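Local coordinates for protein extracellular ligand-binding receptor (Desulfitobacterium hafniense, PDB 4Q6B) that binds leucine in the cleft between its two lobes and, as a member of the leucine-binding protein family, probably delivers it to an ABC transporter, at residues Gly29-Val34 against Arg276-Pro281; Gln268-Ala273 against Gln280-Tyr285. One frame throughout, in Å; residues are numbered along the deposited sequence.

Interaction 1: Gly29-Val34 against Arg276-Pro281; sequences GLELAV and REYGQP
With CG anti to the carbonyl carbon (chi1 -57°), Y278 aims its ring from the last turn of helix 265-278 at helix 26-39, where E31, its CG anti to the backbone N (chi1 174°), reaches out on an extended chain to meet it. The phenol donates a hydrogen bond from Y278 OH to E31 OE1, 2.6 Å long, landing on the anti lone pair of that oxygen, the one turned away from OE2. Carboxylate and ring lie only 16° from coplanar, and OE1 sits in the ring plane at the edge, also 3.4 Å from Y278 CE1. Another side of the same rim receives L32, whose CB packs 4.1 Å from Y278 CE2. Both helices belong to the alpha/beta lobe built on the parallel sheet that contains strand 10-17, although helix 265-278 comes more than 200 residues later in the chain, as expected for a periplasmic binding protein fold. L32 also slides past E277, its CD1 4.1 Å from E277 CB. E277 CG lies 3.4 Å above the plane of the Y278 ring, offset toward its rim. A phenylalanine in place of Y278 would probably leave E31 OE1 without the hydroxyl that now donates to it. The carboxylates stay apart, E31 OE1 being 5.1 Å from E277 OE2, a like-charged pair that may mildly disfavour each other.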
ATOM      1  N   GLY A  29       6.222  12.560   5.811  1.00 16.26           N
ATOM      2  CA  GLY A  29       5.519  12.855   4.555  1.00 17.72           C
ATOM      3  C   GLY A  29       4.235  13.648   4.786  1.00 16.77           C
ATOM      4  O   GLY A  29       3.942  14.590   4.029  1.00 16.73           O
ATOM      5  N   LEU A  30       3.474  13.269   5.822  1.00 15.00           N
ATOM      6  CA  LEU A  30       2.282  14.025   6.241  1.00 10.67           C
ATOM      7  C   LEU A  30       2.664  15.450   6.585  1.00 11.96           C
ATOM      8  O   LEU A  30       1.982  16.407   6.150  1.00 16.76           O
ATOM      9  CB  LEU A  30       1.588  13.420   7.475  1.00 10.53           C
ATOM     10  CG  LEU A  30       1.129  11.964   7.404  1.00 11.35           C
ATOM     11  CD1 LEU A  30       0.695  11.499   8.778  1.00 13.47           C
ATOM     12  CD2 LEU A  30      -0.065  11.850   6.415  1.00 16.70           C
ATOM     13  N   GLU A  31       3.718  15.630   7.380  1.00 15.19           N
ATOM     14  CA  GLU A  31       4.080  16.970   7.862  1.00 19.86           C
ATOM     15  C   GLU A  31       4.539  17.889   6.717  1.00 19.93           C
ATOM     16  O   GLU A  31       4.162  19.054   6.652  1.00 18.90           O
ATOM     17  CB  GLU A  31       5.140  16.870   8.980  1.00 21.62           C
ATOM     18  CG  GLU A  31       5.706  18.205   9.480  1.00 26.27           C
ATOM     19  CD  GLU A  31       6.883  18.055  10.451  1.00 37.15           C
ATOM     20  OE1 GLU A  31       8.035  17.772  10.008  1.00 34.27           O
ATOM     21  OE2 GLU A  31       6.646  18.233  11.664  1.00 42.59           O
ATOM     22  N   LEU A  32       5.298  17.337   5.786  1.00 14.98           N
ATOM     23  CA  LEU A  32       5.681  18.093   4.591  1.00 17.12           C
ATOM     24  C   LEU A  32       4.451  18.566   3.794  1.00 16.02           C
ATOM     25  O   LEU A  32       4.451  19.675   3.276  1.00 19.51           O
ATOM     26  CB  LEU A  32       6.603  17.243   3.705  1.00 17.68           C
ATOM     27  CG  LEU A  32       7.360  18.004   2.620  1.00 18.30           C
ATOM     28  CD1 LEU A  32       8.459  18.953   3.144  1.00 24.44           C
ATOM     29  CD2 LEU A  32       7.991  17.048   1.605  1.00 19.64           C
ATOM     30  N   ALA A  33       3.423  17.734   3.671  1.00 15.51           N
ATOM     31  CA  ALA A  33       2.214  18.151   2.910  1.00 13.98           C
ATOM     32  C   ALA A  33       1.415  19.234   3.611  1.00 14.09           C
ATOM     33  O   ALA A  33       0.926  20.160   2.980  1.00 18.84           O
ATOM     34  CB  ALA A  33       1.345  16.954   2.651  1.00 15.43           C
ATOM     35  N   VAL A  34       1.255  19.073   4.918  1.00 17.15           N
ATOM     36  CA  VAL A  34       0.546  20.069   5.687  1.00 18.86           C
ATOM     37  C   VAL A  34       1.265  21.415   5.585  1.00 21.48           C
ATOM     38  O   VAL A  34       0.621  22.483   5.451  1.00 21.09           O
ATOM     39  CB  VAL A  34       0.472  19.624   7.142  1.00 16.65           C
ATOM     40  CG1 VAL A  34      -0.083  20.763   7.988  1.00 19.76           C
ATOM     41  CG2 VAL A  34      -0.430  18.401   7.245  1.00 18.74           C
ATOM     42  N   ARG A 276      15.508  17.852   1.469  1.00 24.46           N
ATOM     43  CA  ARG A 276      15.979  19.073   2.117  1.00 27.00           C
ATOM     44  C   ARG A 276      15.491  19.232   3.554  1.00 27.88           C
ATOM     45  O   ARG A 276      16.246  19.676   4.435  1.00 27.42           O
ATOM     46  CB  ARG A 276      15.578  20.301   1.290  1.00 30.38           C
ATOM     47  CG  ARG A 276      15.836  21.613   2.004  1.00 41.91           C
ATOM     48  CD  ARG A 276      16.069  22.732   1.010  1.00 57.20           C
ATOM     49  NE  ARG A 276      14.850  23.482   0.709  1.00 66.97           N
ATOM     50  CZ  ARG A 276      14.584  24.696   1.193  1.00 72.51           C
ATOM     51  NH1 ARG A 276      15.452  25.293   2.007  1.00 75.99           N
ATOM     52  NH2 ARG A 276      13.454  25.319   0.868  1.00 73.29           N
ATOM     53  N   GLU A 277      14.237  18.883   3.791  1.00 22.93           N
ATOM     54  CA  GLU A 277      13.668  19.025   5.128  1.00 25.04           C
ATOM     55  C   GLU A 277      14.120  17.911   6.091  1.00 23.70           C
ATOM     56  O   GLU A 277      14.377  18.188   7.283  1.00 26.03           O
ATOM     57  CB  GLU A 277      12.135  19.067   5.031  1.00 24.02           C
ATOM     58  CG  GLU A 277      11.439  19.252   6.381  1.00 30.45           C
ATOM     59  CD  GLU A 277      11.765  20.591   7.061  1.00 41.18           C
ATOM     60  OE1 GLU A 277      11.883  21.625   6.355  1.00 38.02           O
ATOM     61  OE2 GLU A 277      11.899  20.614   8.308  1.00 49.79           O
ATOM     62  N   TYR A 278      14.255  16.680   5.587  1.00 21.59           N
ATOM     63  CA  TYR A 278      14.428  15.503   6.478  1.00 19.68           C
ATOM     64  C   TYR A 278      15.774  14.807   6.332  1.00 25.71           C
ATOM     65  O   TYR A 278      16.155  14.015   7.193  1.00 25.36           O
ATOM     66  CB  TYR A 278      13.265  14.495   6.366  1.00 21.99           C
ATOM     67  CG  TYR A 278      11.950  15.155   6.656  1.00 20.74           C
ATOM     68  CD1 TYR A 278      11.664  15.635   7.935  1.00 20.68           C
ATOM     69  CD2 TYR A 278      11.013  15.352   5.648  1.00 20.92           C
ATOM     70  CE1 TYR A 278      10.478  16.277   8.225  1.00 20.47           C
ATOM     71  CE2 TYR A 278       9.805  15.999   5.930  1.00 21.10           C
ATOM     72  CZ  TYR A 278       9.559  16.458   7.205  1.00 19.81           C
ATOM     73  OH  TYR A 278       8.367  17.102   7.495  1.00 25.01           O
ATOM     74  N   GLY A 279      16.516  15.113   5.270  1.00 26.05           N
ATOM     75  CA  GLY A 279      17.904  14.685   5.227  1.00 28.24           C
ATOM     76  C   GLY A 279      18.055  13.219   4.869  1.00 29.34           C
ATOM     77  O   GLY A 279      19.102  12.625   5.113  1.00 35.53           O
ATOM     78  N   GLN A 280      17.027  12.653   4.243  1.00 28.70           N
ATOM     79  CA  GLN A 280      17.097  11.289   3.726  1.00 31.58           C
ATOM     80  C   GLN A 280      16.003  11.132   2.665  1.00 26.80           C
ATOM     81  O   GLN A 280      15.085  11.965   2.586  1.00 20.51           O
ATOM     82  CB  GLN A 280      16.928  10.284   4.869  1.00 34.95           C
ATOM     83  CG  GLN A 280      15.688  10.506   5.652  1.00 31.78           C
ATOM     84  CD  GLN A 280      15.653   9.752   6.992  1.00 37.04           C
ATOM     85  OE1 GLN A 280      15.954   8.556   7.061  1.00 38.31           O
ATOM     86  NE2 GLN A 280      15.253  10.455   8.057  1.00 37.30           N
ATOM     87  N   PRO A 281      16.097  10.086   1.829  1.00 26.79           N
ATOM     88  CA  PRO A 281      15.118   9.905   0.756  1.00 24.83           C
ATOM     89  C   PRO A 281      13.730   9.564   1.312  1.00 22.73           C
ATOM     90  O   PRO A 281      13.657   8.906   2.349  1.00 21.15           O
ATOM     91  CB  PRO A 281      15.642   8.670   0.028  1.00 27.92           C
ATOM     92  CG  PRO A 281      17.064   8.563   0.403  1.00 32.98           C
ATOM     93  CD  PRO A 281      17.098   9.006   1.821  1.00 30.23           C
TER

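Interaction 2: Gln268-Ala273 against Gln280-Tyr285; sequences QDFVEA and QPPTSY. With LEU (leucine), chain B.
The short connection between helices 265-278 and 284-301 turns back on itself here, leading into a helix whose first turn holds Y285, a residue of the leucine pocket. Inside this turn P282 points its ring at F270 and V271. F270 CE2 lies 3.6 Å from P282 CG, and F270 CZ is 3.7 Å from P282 CB, so the CE2-CZ side of the phenyl ring meets P282 CB and CG while the side chains run past each other in opposite directions. The phenyl gets there with CG anti to the backbone N (chi1 165°). V271 comes across at about a right angle and touches more lightly, its CG2 4.1 Å from P282 CG. The contact is wholly apolar and largely buried; F274 adds to the cover over P282, and Y290 meets the F270 ring. T283 follows as N-cap, its OG1 hydrogen-bonded to A286 N and also to D24 O. At the far end of the segment, Y285 OH approaches the bound leucine at CD1, 3.1 Å away, an oxygen-to-methyl contact. The capped start of helix 284-301 thus brings Y285 to the leucine, bound in the cleft between the two lobes, as is usual in periplasmic binding proteins.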
ATOM      1  N   GLN A 268       9.444  14.961  -8.620  1.00 13.33           N
ATOM      2  CA  GLN A 268      10.762  15.518  -8.309  1.00 14.67           C
ATOM      3  C   GLN A 268      10.694  16.690  -7.339  1.00 16.41           C
ATOM      4  O   GLN A 268      11.606  16.838  -6.522  1.00 18.31           O
ATOM      5  CB  GLN A 268      11.553  15.922  -9.583  1.00 19.61           C
ATOM      6  CG  GLN A 268      11.856  14.681 -10.454  1.00 19.99           C
ATOM      7  CD  GLN A 268      12.587  13.605  -9.652  1.00 20.83           C
ATOM      8  OE1 GLN A 268      13.605  13.885  -8.982  1.00 24.74           O
ATOM      9  NE2 GLN A 268      12.138  12.364  -9.803  1.00 18.64           N
ATOM     10  N   ASP A 269       9.633  17.513  -7.385  1.00 15.72           N
ATOM     11  CA  ASP A 269       9.531  18.598  -6.404  1.00 16.99           C
ATOM     12  C   ASP A 269       9.438  18.023  -4.978  1.00 18.72           C
ATOM     13  O   ASP A 269      10.096  18.525  -4.027  1.00 18.73           O
ATOM     14  CB  ASP A 269       8.322  19.476  -6.728  1.00 19.15           C
ATOM     15  CG  ASP A 269       8.101  20.557  -5.718  1.00 32.81           C
ATOM     16  OD1 ASP A 269       8.928  21.471  -5.642  1.00 32.39           O
ATOM     17  OD2 ASP A 269       7.096  20.479  -4.968  1.00 44.30           O
ATOM     18  N   PHE A 270       8.633  16.972  -4.838  1.00 17.18           N
ATOM     19  CA  PHE A 270       8.467  16.296  -3.556  1.00 17.43           C
ATOM     20  C   PHE A 270       9.776  15.669  -3.067  1.00 16.04           C
ATOM     21  O   PHE A 270      10.154  15.824  -1.868  1.00 18.61           O
ATOM     22  CB  PHE A 270       7.382  15.239  -3.700  1.00 14.55           C
ATOM     23  CG  PHE A 270       7.343  14.235  -2.578  1.00 13.23           C
ATOM     24  CD1 PHE A 270       6.825  14.597  -1.364  1.00 14.82           C
ATOM     25  CD2 PHE A 270       7.867  12.939  -2.753  1.00 14.88           C
ATOM     26  CE1 PHE A 270       6.774  13.657  -0.303  1.00 15.35           C
ATOM     27  CE2 PHE A 270       7.793  11.976  -1.689  1.00 17.25           C
ATOM     28  CZ  PHE A 270       7.260  12.363  -0.464  1.00 18.19           C
ATOM     29  N   VAL A 271      10.459  14.941  -3.949  1.00 16.55           N
ATOM     30  CA  VAL A 271      11.692  14.242  -3.541  1.00 16.33           C
ATOM     31  C   VAL A 271      12.729  15.259  -3.024  1.00 20.27           C
ATOM     32  O   VAL A 271      13.378  15.035  -1.981  1.00 21.07           O
ATOM     33  CB  VAL A 271      12.246  13.374  -4.705  1.00 18.28           C
ATOM     34  CG1 VAL A 271      13.721  13.070  -4.495  1.00 25.83           C
ATOM     35  CG2 VAL A 271      11.427  12.094  -4.823  1.00 20.12           C
ATOM     36  N   GLU A 272      12.902  16.370  -3.754  1.00 20.89           N
ATOM     37  CA  GLU A 272      13.843  17.405  -3.349  1.00 18.12           C
ATOM     38  C   GLU A 272      13.438  18.079  -2.032  1.00 22.95           C
ATOM     39  O   GLU A 272      14.280  18.277  -1.139  1.00 24.06           O
ATOM     40  CB  GLU A 272      13.985  18.469  -4.435  1.00 21.00           C
ATOM     41  CG  GLU A 272      14.963  19.580  -4.058  1.00 34.41           C
ATOM     42  CD  GLU A 272      16.393  19.083  -3.825  1.00 46.90           C
ATOM     43  OE1 GLU A 272      16.740  17.969  -4.296  1.00 49.04           O
ATOM     44  OE2 GLU A 272      17.174  19.820  -3.173  1.00 53.94           O
ATOM     45  N   ALA A 273      12.160  18.440  -1.920  1.00 21.96           N
ATOM     46  CA  ALA A 273      11.653  19.074  -0.700  1.00 21.28           C
ATOM     47  C   ALA A 273      11.822  18.134   0.488  1.00 17.57           C
ATOM     48  O   ALA A 273      12.240  18.568   1.577  1.00 22.65           O
ATOM     49  CB  ALA A 273      10.177  19.462  -0.865  1.00 21.38           C
ATOM     50  N   GLN A 280      17.027  12.653   4.243  1.00 28.70           N
ATOM     51  CA  GLN A 280      17.097  11.289   3.726  1.00 31.58           C
ATOM     52  C   GLN A 280      16.003  11.132   2.665  1.00 26.80           C
ATOM     53  O   GLN A 280      15.085  11.965   2.586  1.00 20.51           O
ATOM     54  CB  GLN A 280      16.928  10.284   4.869  1.00 34.95           C
ATOM     55  CG  GLN A 280      15.688  10.506   5.652  1.00 31.78           C
ATOM     56  CD  GLN A 280      15.653   9.752   6.992  1.00 37.04           C
ATOM     57  OE1 GLN A 280      15.954   8.556   7.061  1.00 38.31           O
ATOM     58  NE2 GLN A 280      15.253  10.455   8.057  1.00 37.30           N
ATOM     59  N   PRO A 281      16.097  10.086   1.829  1.00 26.79           N
ATOM     60  CA  PRO A 281      15.118   9.905   0.756  1.00 24.83           C
ATOM     61  C   PRO A 281      13.730   9.564   1.312  1.00 22.73           C
ATOM     62  O   PRO A 281      13.657   8.906   2.349  1.00 21.15           O
ATOM     63  CB  PRO A 281      15.642   8.670   0.028  1.00 27.92           C
ATOM     64  CG  PRO A 281      17.064   8.563   0.403  1.00 32.98           C
ATOM     65  CD  PRO A 281      17.098   9.006   1.821  1.00 30.23           C
ATOM     66  N   PRO A 282      12.669   9.993   0.635  1.00 20.79           N
ATOM     67  CA  PRO A 282      11.351   9.574   1.137  1.00 20.94           C
ATOM     68  C   PRO A 282      11.085   8.097   0.850  1.00 23.76           C
ATOM     69  O   PRO A 282      11.612   7.541  -0.124  1.00 22.03           O
ATOM     70  CB  PRO A 282      10.372  10.445   0.348  1.00 18.38           C
ATOM     71  CG  PRO A 282      11.111  10.745  -0.957  1.00 18.53           C
ATOM     72  CD  PRO A 282      12.572  10.881  -0.546  1.00 22.10           C
ATOM     73  N   THR A 283      10.272   7.475   1.699  1.00 20.92           N
ATOM     74  CA  THR A 283       9.771   6.117   1.475  1.00 22.46           C
ATOM     75  C   THR A 283       8.454   6.157   0.678  1.00 18.80           C
ATOM     76  O   THR A 283       7.843   7.223   0.498  1.00 17.28           O
ATOM     77  CB  THR A 283       9.447   5.465   2.815  1.00 23.82           C
ATOM     78  OG1 THR A 283       8.519   6.303   3.540  1.00 20.59           O
ATOM     79  CG2 THR A 283      10.706   5.306   3.664  1.00 21.60           C
ATOM     80  N   SER A 284       8.009   4.991   0.211  1.00 17.42           N
ATOM     81  CA  SER A 284       6.695   4.892  -0.443  1.00 16.04           C
ATOM     82  C   SER A 284       5.554   5.343   0.498  1.00 15.83           C
ATOM     83  O   SER A 284       4.552   5.906   0.050  1.00 15.02           O
ATOM     84  CB  SER A 284       6.477   3.451  -0.907  1.00 17.72           C
ATOM     85  OG  SER A 284       6.376   2.581   0.215  1.00 25.94           O
ATOM     86  N   TYR A 285       5.692   5.073   1.790  1.00 17.21           N
ATOM     87  CA  TYR A 285       4.665   5.533   2.747  1.00 12.84           C
ATOM     88  C   TYR A 285       4.656   7.047   2.982  1.00 14.82           C
ATOM     89  O   TYR A 285       3.564   7.655   3.111  1.00 14.59           O
ATOM     90  CB  TYR A 285       4.825   4.787   4.090  1.00 14.54           C
ATOM     91  CG  TYR A 285       4.735   3.296   3.864  1.00 20.16           C
ATOM     92  CD1 TYR A 285       3.543   2.704   3.498  1.00 23.76           C
ATOM     93  CD2 TYR A 285       5.893   2.518   3.887  1.00 28.07           C
ATOM     94  CE1 TYR A 285       3.478   1.316   3.244  1.00 37.58           C
ATOM     95  CE2 TYR A 285       5.846   1.164   3.632  1.00 39.20           C
ATOM     96  CZ  TYR A 285       4.638   0.567   3.310  1.00 45.90           C
ATOM     97  OH  TYR A 285       4.626  -0.795   3.053  1.00 58.19           O
TER
HETATM   98  N   LEU B 401      -0.546  -3.749   2.738  1.00 27.69           N
HETATM   99  CA  LEU B 401      -0.609  -4.199   4.133  1.00 26.83           C
HETATM  100  C   LEU B 401      -2.048  -4.453   4.551  1.00 22.04           C
HETATM  101  O   LEU B 401      -2.311  -4.918   5.652  1.00 21.18           O
HETATM  102  CB  LEU B 401       0.026  -3.142   5.037  1.00 23.66           C
HETATM  103  CG  LEU B 401       1.508  -3.173   4.646  1.00 28.99           C
HETATM  104  CD1 LEU B 401       2.030  -1.788   4.403  1.00 35.42           C
HETATM  105  CD2 LEU B 401       2.390  -3.931   5.629  1.00 26.01           C
HETATM  106  OXT LEU B 401      -2.956  -4.220   3.741  1.00 21.01           O

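Overall arrangement
Helix 265-278 serves both contacts: its end meets helix 26-39 in interaction 1, while an earlier part packs on the returning loop in interaction 2, and Q280 and P281 belong to both. The two centres are about 7 Å apart, and L32 joins them directly, its CD2 4.0 Å from F270 CD1 and 4.1 Å from A273 CB, so this one side chain leads from the surface contact to the buried one. The packing of both lies away from the leucine, but segment 280-285 runs from the shared loop to Y285, which lines the pocket alongside N231, S84, A105 and T107, all four hydrogen-bonded to the ligand.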